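Local coordinates for lipoprotein LpqN (Mycobacterium tuberculosis, PDB 6E5F), which binds a dodecyl trehaloside in a lipid pocket and supports cell envelope biogenesis, interacting with the periplasmic domains of the mycolate transporters MmpL3 and MmpL11, at residues A[106-111]-A[118-123]; A[139-144]-A[166-171]; A[147-152]-A[172-177]; A[179-184]-A[204-209]. One frame throughout, in Å; residues are numbered along the deposited sequence.

Contact 1 (A[106-111]-A[118-123]); sequences GIVYTQ and PPTIVA
Strands 106-109 and 120-123 pair antiparallel as a beta hairpin, I107 opposite I121, in the curved sheet of this Mog1p/PsbP-like fold. I107 and I121 form the hydrogen-bonded pair, with I107 N 2.8 Å from I121 O and I121 N 2.9 Å from I107 O. A third bond, from Y109 N to P119 O at 3.0 Å, extends the pairing to P119, just before strand 120-130 begins; P119 has no N-H to offer in return, so proline suits a place where its carbonyl alone is used. The CA of T120 also approaches I107 O at 3.4 Å.

On the face turned to helix 210-223, I107 and I121 run alongside each other in one direction, and CG1 of I107 comes 3.8 Å from CB of I121. I107 CG1 sits between its backbone N and carbonyl carbon (chi1 53°), which brings this branch beside its partner; I121 reaches A216 and I220 of the helix. The P119 ring lies against CB of Y109. On the other face, CG2 of V108 meets CG of P118 at 3.6 Å and the methyl of T120 at 3.8 Å. Branched side chains suit these extended positions, and G106, where a CB would collide with I121 O, lets the backbones close in. Backbone bonds thus set the register, hydrophobic burial backs the I107/I121 face, and apolar contacts supplement them beside V108.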
# COMPACT_ATOMS: atom_id res chain seq x y z
N GLY A 106 -6.30 8.41 1.78
CA GLY A 106 -4.97 8.60 1.25
C GLY A 106 -4.53 10.04 1.43
O GLY A 106 -5.13 10.81 2.18
N ILE A 107 -3.45 10.38 0.73
CA ILE A 107 -2.92 11.73 0.73
C ILE A 107 -2.52 12.08 -0.69
O ILE A 107 -2.09 11.22 -1.47
CB ILE A 107 -1.74 11.90 1.70
CG1 ILE A 107 -0.66 10.85 1.42
CG2 ILE A 107 -2.21 11.82 3.14
CD1 ILE A 107 0.61 11.04 2.23
N VAL A 108 -2.65 13.36 -1.03
CA VAL A 108 -2.25 13.89 -2.33
C VAL A 108 -1.38 15.12 -2.09
O VAL A 108 -1.63 15.89 -1.16
CB VAL A 108 -3.47 14.22 -3.22
CG1 VAL A 108 -4.36 15.25 -2.55
CG2 VAL A 108 -3.01 14.72 -4.58
N TYR A 109 -0.36 15.28 -2.93
CA TYR A 109 0.55 16.41 -2.81
C TYR A 109 -0.11 17.67 -3.36
O TYR A 109 -0.69 17.65 -4.45
CB TYR A 109 1.84 16.11 -3.58
CG TYR A 109 2.96 17.09 -3.35
CD1 TYR A 109 3.46 17.32 -2.08
CD2 TYR A 109 3.53 17.78 -4.41
CE1 TYR A 109 4.49 18.22 -1.87
CE2 TYR A 109 4.56 18.68 -4.21
CZ TYR A 109 5.04 18.89 -2.94
OH TYR A 109 6.07 19.78 -2.73
N THR A 110 -0.01 18.77 -2.60
CA THR A 110 -0.74 19.99 -2.92
C THR A 110 0.03 20.94 -3.83
O THR A 110 -0.48 22.02 -4.15
CB THR A 110 -1.12 20.74 -1.63
OG1 THR A 110 0.07 21.18 -0.96
CG2 THR A 110 -1.92 19.84 -0.71
N GLN A 111 1.24 20.58 -4.25
CA GLN A 111 2.04 21.41 -5.16
C GLN A 111 2.57 20.57 -6.31
O GLN A 111 3.78 20.51 -6.56
CB GLN A 111 3.18 22.09 -4.39
CG GLN A 111 2.71 23.22 -3.49
CD GLN A 111 3.68 23.50 -2.36
OE1 GLN A 111 4.74 22.89 -2.26
NE2 GLN A 111 3.30 24.43 -1.48
N PRO A 118 -1.05 14.43 -9.89
CA PRO A 118 -0.26 14.77 -8.71
C PRO A 118 0.28 13.52 -8.03
O PRO A 118 -0.33 12.44 -8.12
CB PRO A 118 -1.28 15.47 -7.81
CG PRO A 118 -2.57 14.80 -8.14
CD PRO A 118 -2.50 14.50 -9.62
N PRO A 119 1.40 13.62 -7.32
CA PRO A 119 1.84 12.50 -6.49
C PRO A 119 0.78 12.16 -5.46
O PRO A 119 0.17 13.04 -4.85
CB PRO A 119 3.11 13.03 -5.82
CG PRO A 119 3.59 14.12 -6.71
CD PRO A 119 2.36 14.75 -7.29
N THR A 120 0.56 10.86 -5.26
CA THR A 120 -0.45 10.39 -4.33
C THR A 120 0.05 9.14 -3.61
O THR A 120 0.84 8.36 -4.14
CB THR A 120 -1.76 10.01 -5.04
OG1 THR A 120 -1.52 8.92 -5.94
CG2 THR A 120 -2.31 11.20 -5.80
N ILE A 121 -0.43 8.97 -2.38
CA ILE A 121 -0.27 7.73 -1.63
C ILE A 121 -1.66 7.34 -1.14
O ILE A 121 -2.28 8.07 -0.37
CB ILE A 121 0.72 7.87 -0.46
CG1 ILE A 121 2.09 8.32 -1.00
CG2 ILE A 121 0.84 6.54 0.29
CD1 ILE A 121 3.14 8.55 0.07
N VAL A 122 -2.14 6.20 -1.62
CA VAL A 122 -3.51 5.74 -1.38
C VAL A 122 -3.45 4.49 -0.52
O VAL A 122 -2.57 3.65 -0.68
CB VAL A 122 -4.24 5.48 -2.71
CG1 VAL A 122 -5.48 4.65 -2.49
CG2 VAL A 122 -4.57 6.80 -3.39
N ALA A 123 -4.40 4.39 0.42
CA ALA A 123 -4.44 3.26 1.35
C ALA A 123 -5.63 2.36 1.02
O ALA A 123 -6.68 2.83 0.58
CB ALA A 123 -4.59 3.77 2.79

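Contact 2 (A[139-144]-A[166-171]). With L6T (alpha-D-glucopyranosyl 6-O-dodecyl-alpha-D-glucopyranoside), chain B.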
# COMPACT_ATOMS: atom_id res chain seq x y z
N GLN A 139 5.02 -12.90 1.90
CA GLN A 139 5.80 -13.59 0.87
C GLN A 139 5.38 -13.17 -0.53
O GLN A 139 6.22 -13.00 -1.41
CB GLN A 139 5.67 -15.10 1.05
CG GLN A 139 6.52 -15.91 0.08
CD GLN A 139 6.48 -17.40 0.37
OE1 GLN A 139 5.91 -17.84 1.37
NE2 GLN A 139 7.08 -18.18 -0.51
N PHE A 140 4.08 -12.98 -0.76
CA PHE A 140 3.56 -12.69 -2.09
C PHE A 140 3.32 -11.21 -2.34
O PHE A 140 2.89 -10.85 -3.44
CB PHE A 140 2.28 -13.49 -2.33
CG PHE A 140 2.47 -14.98 -2.22
CD1 PHE A 140 3.54 -15.60 -2.83
CD2 PHE A 140 1.58 -15.74 -1.49
CE1 PHE A 140 3.72 -16.96 -2.73
CE2 PHE A 140 1.76 -17.11 -1.38
CZ PHE A 140 2.83 -17.72 -2.00
N ALA A 141 3.61 -10.35 -1.37
CA ALA A 141 3.44 -8.91 -1.56
C ALA A 141 4.14 -8.35 -2.80
O ALA A 141 3.53 -7.49 -3.46
CB ALA A 141 3.93 -8.18 -0.30
N PRO A 142 5.36 -8.75 -3.16
CA PRO A 142 6.00 -8.12 -4.33
C PRO A 142 5.37 -8.49 -5.66
O PRO A 142 5.65 -7.80 -6.66
CB PRO A 142 7.46 -8.57 -4.23
CG PRO A 142 7.49 -9.70 -3.29
CD PRO A 142 6.27 -9.64 -2.42
N GLY A 143 4.51 -9.50 -5.72
CA GLY A 143 4.03 -9.98 -7.00
C GLY A 143 3.31 -8.92 -7.82
O GLY A 143 3.51 -8.82 -9.03
N GLU A 144 2.47 -8.12 -7.17
CA GLU A 144 1.63 -7.17 -7.89
C GLU A 144 2.46 -6.15 -8.66
O GLU A 144 2.27 -5.97 -9.87
CB GLU A 144 0.67 -6.47 -6.92
CG GLU A 144 -0.27 -5.48 -7.59
CD GLU A 144 -1.20 -4.80 -6.61
OE1 GLU A 144 -1.98 -3.92 -7.04
OE2 GLU A 144 -1.15 -5.13 -5.40
N SER A 166 4.64 -6.42 11.14
CA SER A 166 5.53 -6.81 10.06
C SER A 166 4.99 -6.32 8.72
O SER A 166 3.77 -6.33 8.48
CB SER A 166 5.66 -8.33 10.01
OG SER A 166 6.22 -8.84 11.21
N ALA A 167 5.91 -5.90 7.85
CA ALA A 167 5.54 -5.31 6.57
C ALA A 167 6.55 -5.70 5.51
O ALA A 167 7.61 -6.28 5.78
CB ALA A 167 5.44 -3.79 6.69
N TRP A 168 6.20 -5.37 4.27
CA TRP A 168 7.06 -5.55 3.12
C TRP A 168 6.91 -4.32 2.25
O TRP A 168 5.80 -3.81 2.07
CB TRP A 168 6.65 -6.78 2.29
CG TRP A 168 7.71 -7.14 1.33
CD1 TRP A 168 7.84 -6.74 0.04
CD2 TRP A 168 8.85 -7.96 1.61
NE1 TRP A 168 8.99 -7.26 -0.51
CE2 TRP A 168 9.62 -8.02 0.44
CE3 TRP A 168 9.27 -8.66 2.74
CZ2 TRP A 168 10.80 -8.76 0.36
CZ3 TRP A 168 10.45 -9.38 2.67
CH2 TRP A 168 11.20 -9.42 1.48
N GLN A 169 8.02 -3.82 1.71
CA GLN A 169 7.96 -2.68 0.83
C GLN A 169 8.81 -2.94 -0.40
O GLN A 169 9.93 -3.46 -0.29
CB GLN A 169 8.42 -1.39 1.52
CG GLN A 169 8.38 -0.16 0.62
CD GLN A 169 8.45 1.14 1.39
OE1 GLN A 169 7.71 1.35 2.35
NE2 GLN A 169 9.35 2.02 0.98
N LEU A 170 8.27 -2.60 -1.56
CA LEU A 170 9.09 -2.55 -2.76
C LEU A 170 8.67 -1.36 -3.59
O LEU A 170 7.52 -0.91 -3.56
CB LEU A 170 9.03 -3.85 -3.56
CG LEU A 170 7.84 -4.06 -4.49
CD1 LEU A 170 8.14 -5.17 -5.50
CD2 LEU A 170 6.58 -4.36 -3.70
N GLY A 171 9.64 -0.84 -4.33
CA GLY A 171 9.41 0.28 -5.21
C GLY A 171 10.23 0.15 -6.47
O GLY A 171 11.16 -0.66 -6.55
C1 L6T B . 14.86 1.11 -10.37
C2 L6T B . 14.26 1.97 -11.47
C3 L6T B . 14.56 3.42 -11.20
C4 L6T B . 14.01 3.79 -9.84
C5 L6T B . 14.68 2.90 -8.80
C6 L6T B . 14.22 3.29 -7.36
CAA L6T B . 16.85 0.22 -9.53
CAO L6T B . 17.30 -1.14 -11.44
CAP L6T B . 17.02 -2.50 -12.07
CAR L6T B . 18.80 -0.95 -11.27
CAT L6T B . 19.05 0.42 -10.65
CAV L6T B . 18.33 0.47 -9.32
CAX L6T B . 12.23 3.21 -6.14
CAY L6T B . 11.94 4.58 -5.45
CAZ L6T B . 10.70 4.23 -4.62
CBA L6T B . 10.57 5.32 -3.55
CBB L6T B . 9.05 5.30 -3.35
CBC L6T B . 8.78 5.53 -1.89
CBD L6T B . 7.24 5.36 -1.66
CBE L6T B . 7.08 5.02 -0.20
CBF L6T B . 6.59 3.54 0.02
CBG L6T B . 5.08 3.44 -0.26
CBH L6T B . 4.29 4.38 0.64
CBI L6T B . 4.76 4.39 2.10
O1 L6T B . 16.29 1.25 -10.37
O2 L6T B . 14.83 1.59 -12.73
O3 L6T B . 13.96 4.24 -12.22
O4 L6T B . 14.30 5.16 -9.58
O5 L6T B . 14.35 1.52 -9.08
O6 L6T B . 12.83 3.37 -7.43
OAN L6T B . 16.65 -1.07 -10.16
OAQ L6T B . 17.43 -3.54 -11.17
OAS L6T B . 19.45 -1.02 -12.55
OAU L6T B . 20.45 0.62 -10.46
OAW L6T B . 18.53 1.75 -8.72
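W168 overlaps A141 and P142 with its pyrrole side, the aromatic residue of a sheet strand packing under the link between two helices. In this Mog1p/PsbP-like fold the turn that links two short helices packs on the sheet: a type I turn from F140 to G143, between helices 134-140 and 143-146, rests on strand 165-176. G143 N bonds F140 O across that turn at 3.1 Å, and proline suits its place because the compact, apolar P142 ring offers CB to L170 and CG and CD to the indole.

CB of A141 touches CB of W168 at 4.0 Å; a methyl is small enough to let the turn settle near the strand. The proline and the indole cross at about a right angle, with P142 CG 4.0 Å from W168 NE1. This nitrogen is not left to the apolar ring, since it bonds the backbone oxygen of D156 on the neighbouring strand 152-162, which should help to fix the rotation of the indole. W168 CG lies anti to the backbone N (chi1 -166°), carrying the ring up against the turn.

Two residues along, L170 points to the same side and fills the other flank of P142. Q169, between them, faces the opposite way, into the lipid pocket, where its extended chain brings the amide against the dodecyl tail, NE2 lying 3.3 Å from CBF of the ligand. On the packed face, CD1 of L170 closes on P142 CB at 3.7 Å.

Contact 3 (A[147-152]-A[172-177]). With L6T (alpha-D-glucopyranosyl 6-O-dodecyl-alpha-D-glucopyranoside), chain B.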
# COMPACT_ATOMS: atom_id res chain seq x y z
N ASN A 147 4.38 -7.34 -11.68
CA ASN A 147 3.57 -7.61 -12.86
C ASN A 147 3.21 -6.35 -13.64
O ASN A 147 2.58 -6.45 -14.70
CB ASN A 147 2.28 -8.34 -12.48
CG ASN A 147 2.53 -9.77 -12.03
OD1 ASN A 147 3.57 -10.36 -12.33
ND2 ASN A 147 1.57 -10.34 -11.31
N LEU A 148 3.57 -5.17 -13.14
CA LEU A 148 3.27 -3.93 -13.85
C LEU A 148 4.03 -3.90 -15.17
O LEU A 148 5.15 -4.40 -15.26
CB LEU A 148 3.68 -2.73 -13.00
CG LEU A 148 2.63 -1.73 -12.50
CD1 LEU A 148 1.22 -2.30 -12.45
CD2 LEU A 148 3.04 -1.24 -11.12
N PRO A 149 3.45 -3.29 -16.21
CA PRO A 149 4.14 -3.24 -17.51
C PRO A 149 5.48 -2.53 -17.42
O PRO A 149 5.57 -1.37 -17.01
CB PRO A 149 3.16 -2.45 -18.39
CG PRO A 149 1.84 -2.60 -17.74
CD PRO A 149 2.12 -2.67 -16.27
N GLY A 150 6.53 -3.25 -17.80
CA GLY A 150 7.87 -2.68 -17.78
C GLY A 150 8.34 -2.27 -16.40
O GLY A 150 9.15 -1.35 -16.27
N PHE A 151 7.86 -2.94 -15.35
CA PHE A 151 8.33 -2.62 -14.02
C PHE A 151 9.82 -2.93 -13.91
O PHE A 151 10.30 -3.94 -14.42
CB PHE A 151 7.56 -3.40 -12.96
CG PHE A 151 8.03 -3.13 -11.56
CD1 PHE A 151 7.63 -1.99 -10.89
CD2 PHE A 151 8.89 -4.01 -10.92
CE1 PHE A 151 8.07 -1.73 -9.61
CE2 PHE A 151 9.32 -3.76 -9.63
CZ PHE A 151 8.92 -2.61 -8.98
N GLN A 152 10.54 -2.04 -13.24
CA GLN A 152 11.96 -2.23 -12.98
C GLN A 152 12.23 -1.75 -11.56
O GLN A 152 11.94 -0.60 -11.23
CB GLN A 152 12.82 -1.47 -14.00
CG GLN A 152 12.45 -0.01 -14.16
CD GLN A 152 12.64 0.50 -15.58
OE1 GLN A 152 11.67 0.84 -16.26
NE2 GLN A 152 13.88 0.55 -16.03
N GLY A 172 9.86 0.96 -7.44
CA GLY A 172 10.60 0.99 -8.69
C GLY A 172 9.93 1.94 -9.65
O GLY A 172 9.25 2.88 -9.25
N SER A 173 10.17 1.69 -10.94
CA SER A 173 9.61 2.50 -12.00
C SER A 173 8.87 1.61 -12.98
O SER A 173 9.17 0.43 -13.12
CB SER A 173 10.70 3.27 -12.75
OG SER A 173 11.39 4.15 -11.88
N TYR A 174 7.88 2.20 -13.65
CA TYR A 174 7.20 1.53 -14.75
C TYR A 174 6.77 2.60 -15.74
O TYR A 174 6.76 3.80 -15.43
CB TYR A 174 6.03 0.66 -14.27
CG TYR A 174 4.71 1.38 -14.04
CD1 TYR A 174 4.60 2.37 -13.08
CD2 TYR A 174 3.57 1.04 -14.76
CE1 TYR A 174 3.40 3.03 -12.86
CE2 TYR A 174 2.37 1.68 -14.54
CZ TYR A 174 2.29 2.67 -13.59
OH TYR A 174 1.09 3.32 -13.36
N SER A 175 6.44 2.16 -16.95
CA SER A 175 6.05 3.06 -18.03
C SER A 175 4.55 2.98 -18.25
O SER A 175 4.00 1.88 -18.38
CB SER A 175 6.78 2.69 -19.33
OG SER A 175 8.16 2.97 -19.22
N LYS A 176 3.90 4.14 -18.27
CA LYS A 176 2.47 4.22 -18.53
C LYS A 176 2.23 5.37 -19.50
O LYS A 176 2.61 6.51 -19.21
CB LYS A 176 1.68 4.44 -17.24
CG LYS A 176 0.21 4.79 -17.46
CD LYS A 176 -0.65 4.38 -16.28
CE LYS A 176 -2.09 4.84 -16.47
NZ LYS A 176 -3.03 4.12 -15.57
N ASN A 177 1.61 5.08 -20.64
CA ASN A 177 1.34 6.09 -21.66
C ASN A 177 2.62 6.77 -22.12
O ASN A 177 2.63 7.96 -22.43
CB ASN A 177 0.32 7.12 -21.16
CG ASN A 177 -1.00 6.48 -20.75
OD1 ASN A 177 -1.46 5.53 -21.37
ND2 ASN A 177 -1.59 7.00 -19.68
C1 L6T B . 14.86 1.11 -10.37
C2 L6T B . 14.26 1.97 -11.47
C3 L6T B . 14.56 3.42 -11.20
C4 L6T B . 14.01 3.79 -9.84
C5 L6T B . 14.68 2.90 -8.80
C6 L6T B . 14.22 3.29 -7.36
CAA L6T B . 16.85 0.22 -9.53
CAO L6T B . 17.30 -1.14 -11.44
CAP L6T B . 17.02 -2.50 -12.07
CAR L6T B . 18.80 -0.95 -11.27
CAT L6T B . 19.05 0.42 -10.65
CAV L6T B . 18.33 0.47 -9.32
CAX L6T B . 12.23 3.21 -6.14
CAY L6T B . 11.94 4.58 -5.45
CAZ L6T B . 10.70 4.23 -4.62
CBA L6T B . 10.57 5.32 -3.55
CBB L6T B . 9.05 5.30 -3.35
CBC L6T B . 8.78 5.53 -1.89
CBD L6T B . 7.24 5.36 -1.66
CBE L6T B . 7.08 5.02 -0.20
CBF L6T B . 6.59 3.54 0.02
CBG L6T B . 5.08 3.44 -0.26
CBH L6T B . 4.29 4.38 0.64
CBI L6T B . 4.76 4.39 2.10
O1 L6T B . 16.29 1.25 -10.37
O2 L6T B . 14.83 1.59 -12.73
O3 L6T B . 13.96 4.24 -12.22
O4 L6T B . 14.30 5.16 -9.58
O5 L6T B . 14.35 1.52 -9.08
O6 L6T B . 12.83 3.37 -7.43
OAN L6T B . 16.65 -1.07 -10.16
OAQ L6T B . 17.43 -3.54 -11.17
OAS L6T B . 19.45 -1.02 -12.55
OAU L6T B . 20.45 0.62 -10.46
OAW L6T B . 18.53 1.75 -8.72
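Two backbone hydrogen bonds join Q152 and S173 as an antiparallel hydrogen-bonded pair: Q152 N to S173 O at 2.8 Å and S173 N to Q152 O at 2.9 Å. Weaker CA-H...O contacts flank them, F151 CA lying 3.3 Å from S173 O and G172 CA equally near Q152 O. G172 suits this spot because a CB would run into both Q152 O and the F151 ring.

Contacts round the Y174 ring come from the loop. CG of L148 sits over one face of it in a CH-pi contact, 3.7 Å from CD2, while P149 O meets the same ring at its edge. Y174 CG lies between its backbone N and carbonyl carbon (chi1 83°), which swings the ring beneath the leucine. The L148-F151 segment is a type II beta turn, with G150 at positive phi, leading into strand 152-162 of the antiparallel sheet. The F151 ring lies obliquely by G172.

Of the side chains at the ligand, S173 makes the polar contact. Its OG and O3 of the trehaloside are hydrogen-bonded at 2.6 Å, a small hydroxyl that can donate to or accept from a sugar hydroxyl. Q152 adds van der Waals contact, CG lying 3.2 Å from ligand O2, and G153 O makes another hydrogen bond to the sugar.

Contact 4 (A[179-184]-A[204-209]); sequences KLRTVA and DALDDE. With L6T (alpha-D-glucopyranosyl 6-O-dodecyl-alpha-D-glucopyranoside), chain B.
R181 grips D204 side-on across the hairpin of strands 179-192 and 195-206, and this salt bridge is the tight part of the contact. NE reaches OD1 at 2.8 Å, within the guanidinium plane and on the syn lone pair, along a nearly straight N-H line (175°). NH2 meets OD2 at 2.6 Å, somewhat out of both planes, the two flat groups being turned 22° apart. The arginine chain bends at chi3 (66°), folding its head back over the A205-L206 peptide; its long reach suits it to this diagonal. NH1 lies 3.5 Å from CD2 of L206 and forms a second salt bridge with D117, so two carboxylates would probably stabilise its charge. Beside it, T182 and A205 make a hydrogen-bonded antiparallel pair.

Toward the open end the packing slackens. D207 N still bonds L180 O at 3.0 Å as the chain leaves the strand. A water links T182 OG1 (2.8 Å) with D207 OD1, which are themselves 4.1 Å apart, and L180 lays CD2 against the D207 carboxylate, 3.7 Å from OD1. T182 OG1 is also bonded to T210, whereas its methyl faces the dodecyl chain, a division of labour that suits threonine to a pocket wall.

Behind T182 and A205 stands L213 of helix 210-223, while strand 165-176 flanks strand 179-192 on one edge and strand 120-130 flanks strand 195-206 on the other.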
# COMPACT_ATOMS: atom_id res chain seq x y z
N LYS A 179 5.31 7.35 -20.33
CA LYS A 179 5.87 8.20 -19.30
C LYS A 179 6.36 7.33 -18.15
O LYS A 179 5.64 6.43 -17.71
CB LYS A 179 4.83 9.19 -18.78
CG LYS A 179 4.17 9.99 -19.88
CD LYS A 179 3.04 10.84 -19.35
CE LYS A 179 2.26 11.49 -20.49
NZ LYS A 179 2.25 12.97 -20.38
N LEU A 180 7.57 7.60 -17.68
CA LEU A 180 8.12 6.84 -16.56
C LEU A 180 7.47 7.32 -15.27
O LEU A 180 7.37 8.52 -15.02
CB LEU A 180 9.63 7.04 -16.50
CG LEU A 180 10.39 6.02 -15.65
CD1 LEU A 180 10.23 4.61 -16.21
CD2 LEU A 180 11.86 6.39 -15.55
N ARG A 181 7.03 6.37 -14.46
CA ARG A 181 6.39 6.66 -13.18
C ARG A 181 7.11 5.91 -12.08
O ARG A 181 7.55 4.77 -12.27
CB ARG A 181 4.91 6.23 -13.19
CG ARG A 181 4.11 6.78 -14.36
CD ARG A 181 2.62 6.53 -14.17
NE ARG A 181 2.10 7.29 -13.03
CZ ARG A 181 1.66 8.54 -13.11
NH1 ARG A 181 1.65 9.19 -14.27
NH2 ARG A 181 1.23 9.15 -12.01
N THR A 182 7.22 6.55 -10.92
CA THR A 182 7.71 5.88 -9.72
C THR A 182 6.52 5.30 -8.97
O THR A 182 5.51 5.99 -8.74
CB THR A 182 8.46 6.87 -8.83
OG1 THR A 182 9.63 7.32 -9.53
CG2 THR A 182 8.87 6.23 -7.52
N VAL A 183 6.62 4.03 -8.61
CA VAL A 183 5.55 3.32 -7.91
C VAL A 183 6.17 2.56 -6.75
O VAL A 183 7.29 2.07 -6.83
CB VAL A 183 4.79 2.38 -8.85
CG1 VAL A 183 5.69 1.25 -9.34
CG2 VAL A 183 3.56 1.83 -8.17
N ALA A 184 5.41 2.45 -5.67
CA ALA A 184 5.87 1.66 -4.54
C ALA A 184 4.66 1.20 -3.76
O ALA A 184 3.59 1.82 -3.81
CB ALA A 184 6.79 2.46 -3.63
N ASP A 204 2.36 6.58 -6.00
CA ASP A 204 2.55 6.75 -7.43
C ASP A 204 2.82 8.22 -7.74
O ASP A 204 2.15 9.11 -7.22
CB ASP A 204 1.32 6.27 -8.20
CG ASP A 204 1.30 6.73 -9.64
OD1 ASP A 204 2.06 6.17 -10.46
OD2 ASP A 204 0.54 7.67 -9.96
N ALA A 205 3.80 8.46 -8.60
CA ALA A 205 4.09 9.81 -9.07
C ALA A 205 4.86 9.72 -10.38
O ALA A 205 5.45 8.69 -10.71
CB ALA A 205 4.90 10.60 -8.04
N LEU A 206 4.82 10.82 -11.13
CA LEU A 206 5.71 10.94 -12.27
C LEU A 206 7.16 10.88 -11.81
O LEU A 206 7.50 11.30 -10.70
CB LEU A 206 5.45 12.25 -13.00
CG LEU A 206 4.10 12.34 -13.73
CD1 LEU A 206 3.76 13.79 -14.06
CD2 LEU A 206 4.12 11.50 -15.00
N ASP A 207 8.02 10.33 -12.68
CA ASP A 207 9.43 10.13 -12.34
C ASP A 207 10.06 11.38 -11.74
O ASP A 207 10.80 11.30 -10.76
CB ASP A 207 10.19 9.72 -13.60
CG ASP A 207 11.68 9.56 -13.35
OD1 ASP A 207 12.06 8.62 -12.63
OD2 ASP A 207 12.46 10.38 -13.88
N ASP A 208 9.77 12.56 -12.31
CA ASP A 208 10.42 13.77 -11.85
C ASP A 208 10.01 14.17 -10.43
O ASP A 208 10.66 15.04 -9.84
CB ASP A 208 10.16 14.91 -12.83
CG ASP A 208 11.11 16.08 -12.64
OD1 ASP A 208 12.34 15.85 -12.65
OD2 ASP A 208 10.64 17.22 -12.51
N GLU A 209 8.95 13.57 -9.88
CA GLU A 209 8.51 13.87 -8.52
C GLU A 209 8.78 12.70 -7.57
O GLU A 209 8.11 12.55 -6.54
CB GLU A 209 7.04 14.29 -8.51
CG GLU A 209 6.84 15.66 -9.17
CD GLU A 209 5.39 16.00 -9.45
OE1 GLU A 209 4.86 16.91 -8.78
OE2 GLU A 209 4.80 15.37 -10.34
C1 L6T B . 14.86 1.11 -10.37
C2 L6T B . 14.26 1.97 -11.47
C3 L6T B . 14.56 3.42 -11.20
C4 L6T B . 14.01 3.79 -9.84
C5 L6T B . 14.68 2.90 -8.80
C6 L6T B . 14.22 3.29 -7.36
CAA L6T B . 16.85 0.22 -9.53
CAO L6T B . 17.30 -1.14 -11.44
CAP L6T B . 17.02 -2.50 -12.07
CAR L6T B . 18.80 -0.95 -11.27
CAT L6T B . 19.05 0.42 -10.65
CAV L6T B . 18.33 0.47 -9.32
CAX L6T B . 12.23 3.21 -6.14
CAY L6T B . 11.94 4.58 -5.45
CAZ L6T B . 10.70 4.23 -4.62
CBA L6T B . 10.57 5.32 -3.55
CBB L6T B . 9.05 5.30 -3.35
CBC L6T B . 8.78 5.53 -1.89
CBD L6T B . 7.24 5.36 -1.66
CBE L6T B . 7.08 5.02 -0.20
CBF L6T B . 6.59 3.54 0.02
CBG L6T B . 5.08 3.44 -0.26
CBH L6T B . 4.29 4.38 0.64
CBI L6T B . 4.76 4.39 2.10
O1 L6T B . 16.29 1.25 -10.37
O2 L6T B . 14.83 1.59 -12.73
O3 L6T B . 13.96 4.24 -12.22
O4 L6T B . 14.30 5.16 -9.58
O5 L6T B . 14.35 1.52 -9.08
O6 L6T B . 12.83 3.37 -7.43
OAN L6T B . 16.65 -1.07 -10.16
OAQ L6T B . 17.43 -3.54 -11.17
OAS L6T B . 19.45 -1.02 -12.55
OAU L6T B . 20.45 0.62 -10.46
OAW L6T B . 18.53 1.75 -8.72
O HOH W 1 10.45 6.61 -12.08

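All four contacts reach one sheet. Contacts 3 and 4 are close neighbours, centres about 9 Å apart, where Y174 O meets R181 N at 2.8 Å and G172 N meets V183 O at 2.9 Å, both probable hydrogen bonds. Contact 4 joins contact 1, about 12 Å off between centres, through T120 O and D204 N at 3.0 Å, while contacts 1 and 2 are separated by about 9 Å between nearest atoms. Contacts 2 and 3 share strand 165-176 and alternate along the chain. The ligand spans these units: its sugar end lies at contact 3, its alkyl chain runs past contacts 2 and 4, and I121 of contact 1 comes within about 4 Å.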